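Local coordinates for pyruvate kinase 1 (Trypanosoma brucei brucei, PDB 4HYW), which catalyses the last step of glycolysis, transferring the phosphate of phosphoenolpyruvate to ADP to give pyruvate and ATP, at residues G147-R152 with N168-T173. Residues are numbered along the deposited sequence; the frame is centred on the assembly and turned at random.
Sequences GVMTLR and NHHRLT
Two hydrogen bonds of unequal quality tie the side-chain amide of N168 to the backbone on both sides of M149. N168 ND2 donates to V148 O over 2.9 Å; the donor lies in the carbonyl plane, on a lone pair, with an N-H...O angle of 147°. The second bond, from T150 N to N168 OD1, is weak at 3.4 Å. Together they favour this setting of the amide, the ND2 bond carrying most of the weight, and a side chain continues the pairing to strand 149-158 that the backbone of the preceding N167 makes with T150.

Apolar contacts are centred on H170. V148 CG1 comes within 3.5 Å of H170 CE1, reaching the ring obliquely, and the two side chains cross at about a right angle. M149 CB approaches the same ring, also obliquely, and lies 3.9 Å from H170 CB. With CG anti to the backbone N (chi1 175°) and the chain extended beyond, M149 runs on alongside H170 CB, bringing M149 SD to 4.2 Å from L172 CD2. The sulfur is 5.4 Å from the H170 ring centroid, 71° off the ring normal, a loose Met-aromatic approach. H170 NE2 is hydrogen-bonded to D145, just ahead of segment 147-152, which helps hold the ring beside V148.

Two successive residues, V148 and M149, stand opposite the single V144 of strand 141-144, making a classic beta bulge at the start of strand 149-158. Strand 170-173 pairs instead with 99-102, so side chains join the two sheets here, within the small beta-barrel B domain that, in pyruvate kinases, forms a lid over the TIM barrel.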
ATOM      1  N   GLY A 147      -3.702  26.459  36.983  1.00 59.06           N
ATOM      2  CA  GLY A 147      -5.005  26.293  36.348  1.00 54.94           C
ATOM      3  C   GLY A 147      -6.116  25.887  37.293  1.00 54.72           C
ATOM      4  O   GLY A 147      -7.252  25.736  36.871  1.00 59.45           O
ATOM      5  N   VAL A 148      -5.803  25.733  38.580  1.00 55.37           N
ATOM      6  CA  VAL A 148      -6.815  25.304  39.557  1.00 60.31           C
ATOM      7  C   VAL A 148      -7.916  26.350  39.677  1.00 58.46           C
ATOM      8  O   VAL A 148      -9.049  26.028  39.981  1.00 63.34           O
ATOM      9  CB  VAL A 148      -6.210  25.044  40.961  1.00 63.39           C
ATOM     10  CG1 VAL A 148      -7.240  24.385  41.880  1.00 61.05           C
ATOM     11  CG2 VAL A 148      -4.959  24.183  40.859  1.00 68.03           C
ATOM     12  N   MET A 149      -7.558  27.605  39.447  1.00 57.47           N
ATOM     13  CA  MET A 149      -8.512  28.699  39.444  1.00 56.75           C
ATOM     14  C   MET A 149      -8.462  29.377  38.097  1.00 53.19           C
ATOM     15  O   MET A 149      -7.387  29.598  37.549  1.00 59.13           O
ATOM     16  CB  MET A 149      -8.165  29.717  40.544  1.00 54.18           C
ATOM     17  CG  MET A 149      -9.029  30.985  40.554  1.00 55.93           C
ATOM     18  SD  MET A 149      -8.564  32.163  41.878  1.00 55.71           S
ATOM     19  CE  MET A 149      -9.514  33.592  41.396  1.00 60.36           C
ATOM     20  N   THR A 150      -9.624  29.781  37.614  1.00 49.88           N
ATOM     21  CA  THR A 150      -9.762  30.353  36.287  1.00 49.27           C
ATOM     22  C   THR A 150     -10.405  31.738  36.388  1.00 49.87           C
ATOM     23  O   THR A 150     -11.315  31.944  37.190  1.00 47.90           O
ATOM     24  CB  THR A 150     -10.643  29.445  35.408  1.00 53.18           C
ATOM     25  OG1 THR A 150     -10.046  28.134  35.320  1.00 53.44           O
ATOM     26  CG2 THR A 150     -10.812  30.033  34.006  1.00 53.80           C
ATOM     27  N   LEU A 151      -9.884  32.702  35.627  1.00 49.83           N
ATOM     28  CA  LEU A 151     -10.519  34.026  35.514  1.00 49.48           C
ATOM     29  C   LEU A 151     -10.921  34.334  34.076  1.00 50.69           C
ATOM     30  O   LEU A 151     -10.135  34.153  33.155  1.00 52.53           O
ATOM     31  CB  LEU A 151      -9.586  35.117  36.022  1.00 48.23           C
ATOM     32  CG  LEU A 151      -8.936  34.930  37.397  1.00 52.16           C
ATOM     33  CD1 LEU A 151      -7.850  35.983  37.615  1.00 48.97           C
ATOM     34  CD2 LEU A 151      -9.972  35.002  38.500  1.00 48.09           C
ATOM     35  N   ARG A 152     -12.152  34.793  33.887  1.00 51.71           N
ATOM     36  CA  ARG A 152     -12.563  35.357  32.608  1.00 52.48           C
ATOM     37  C   ARG A 152     -12.329  36.853  32.668  1.00 51.43           C
ATOM     38  O   ARG A 152     -12.809  37.517  33.581  1.00 52.32           O
ATOM     39  CB  ARG A 152     -14.050  35.064  32.353  1.00 58.11           C
ATOM     40  CG  ARG A 152     -14.558  35.398  30.948  1.00 63.46           C
ATOM     41  CD  ARG A 152     -16.068  35.127  30.819  1.00 68.60           C
ATOM     42  NE  ARG A 152     -16.886  36.297  31.188  1.00 71.80           N
ATOM     43  CZ  ARG A 152     -17.778  36.317  32.182  1.00 72.16           C
ATOM     44  NH1 ARG A 152     -18.447  37.427  32.449  1.00 74.73           N
ATOM     45  NH2 ARG A 152     -18.000  35.229  32.908  1.00 76.26           N
ATOM     46  N   ASN A 168     -14.498  29.927  39.793  1.00 58.18           N
ATOM     47  CA  ASN A 168     -14.618  28.837  40.767  1.00 63.95           C
ATOM     48  C   ASN A 168     -14.008  29.110  42.143  1.00 63.28           C
ATOM     49  O   ASN A 168     -13.321  30.107  42.336  1.00 68.83           O
ATOM     50  CB  ASN A 168     -14.108  27.503  40.180  1.00 65.17           C
ATOM     51  CG  ASN A 168     -12.685  27.594  39.650  1.00 69.47           C
ATOM     52  OD1 ASN A 168     -12.446  28.093  38.551  1.00 76.33           O
ATOM     53  ND2 ASN A 168     -11.747  27.055  40.402  1.00 67.61           N
ATOM     54  N   HIS A 169     -14.306  28.237  43.104  1.00 67.74           N
ATOM     55  CA  HIS A 169     -13.793  28.365  44.474  1.00 70.07           C
ATOM     56  C   HIS A 169     -12.306  28.096  44.535  1.00 67.35           C
ATOM     57  O   HIS A 169     -11.835  27.062  44.058  1.00 63.85           O
ATOM     58  CB  HIS A 169     -14.527  27.403  45.413  1.00 79.33           C
ATOM     59  CG  HIS A 169     -15.990  27.748  45.628  1.00 93.61           C
ATOM     60  ND1 HIS A 169     -16.391  28.779  46.405  1.00 96.15           N
ATOM     61  CD2 HIS A 169     -17.157  27.132  45.163  1.00 97.89           C
ATOM     62  CE1 HIS A 169     -17.738  28.831  46.422  1.00 95.59           C
ATOM     63  NE2 HIS A 169     -18.206  27.829  45.659  1.00 97.95           N
ATOM     64  N   HIS A 170     -11.556  29.021  45.135  1.00 58.88           N
ATOM     65  CA  HIS A 170     -10.151  28.786  45.407  1.00 57.73           C
ATOM     66  C   HIS A 170      -9.562  29.715  46.438  1.00 59.98           C
ATOM     67  O   HIS A 170      -9.893  30.897  46.503  1.00 58.62           O
ATOM     68  CB  HIS A 170      -9.343  28.842  44.122  1.00 57.98           C
ATOM     69  CG  HIS A 170      -7.974  28.226  44.240  1.00 57.21           C
ATOM     70  ND1 HIS A 170      -7.787  26.907  44.452  1.00 57.01           N
ATOM     71  CD2 HIS A 170      -6.701  28.791  44.140  1.00 54.44           C
ATOM     72  CE1 HIS A 170      -6.469  26.643  44.487  1.00 55.59           C
ATOM     73  NE2 HIS A 170      -5.807  27.792  44.294  1.00 56.64           N
ATOM     74  N   ARG A 171      -8.657  29.169  47.240  1.00 63.49           N
ATOM     75  CA  ARG A 171      -7.868  29.941  48.194  1.00 58.79           C
ATOM     76  C   ARG A 171      -6.480  30.200  47.595  1.00 57.50           C
ATOM     77  O   ARG A 171      -5.828  29.291  47.092  1.00 62.58           O
ATOM     78  CB  ARG A 171      -7.752  29.151  49.503  1.00 60.52           C
ATOM     79  CG  ARG A 171      -6.885  29.776  50.580  1.00 62.79           C
ATOM     80  CD  ARG A 171      -6.628  28.761  51.686  1.00 65.23           C
ATOM     81  NE  ARG A 171      -5.561  29.185  52.582  1.00 67.31           N
ATOM     82  CZ  ARG A 171      -4.325  28.684  52.581  1.00 71.23           C
ATOM     83  NH1 ARG A 171      -3.423  29.159  53.428  1.00 79.04           N
ATOM     84  NH2 ARG A 171      -3.982  27.731  51.724  1.00 69.82           N
ATOM     85  N   LEU A 172      -6.045  31.445  47.630  1.00 55.75           N
ATOM     86  CA  LEU A 172      -4.887  31.858  46.875  1.00 54.20           C
ATOM     87  C   LEU A 172      -3.823  32.338  47.854  1.00 56.27           C
ATOM     88  O   LEU A 172      -4.107  33.168  48.715  1.00 61.60           O
ATOM     89  CB  LEU A 172      -5.279  32.990  45.932  1.00 53.96           C
ATOM     90  CG  LEU A 172      -4.654  33.113  44.546  1.00 53.36           C
ATOM     91  CD1 LEU A 172      -4.669  31.792  43.795  1.00 49.25           C
ATOM     92  CD2 LEU A 172      -5.358  34.208  43.746  1.00 50.29           C
ATOM     93  N   THR A 173      -2.613  31.789  47.755  1.00 52.09           N
ATOM     94  CA  THR A 173      -1.513  32.248  48.604  1.00 54.81           C
ATOM     95  C   THR A 173      -0.491  33.084  47.824  1.00 53.73           C
ATOM     96  O   THR A 173      -0.625  33.278  46.605  1.00 56.41           O
ATOM     97  CB  THR A 173      -0.813  31.076  49.365  1.00 58.64           C
ATOM     98  OG1 THR A 173      -0.462  30.029  48.451  1.00 57.18           O
ATOM     99  CG2 THR A 173      -1.730  30.502  50.453  1.00 56.48           C
TER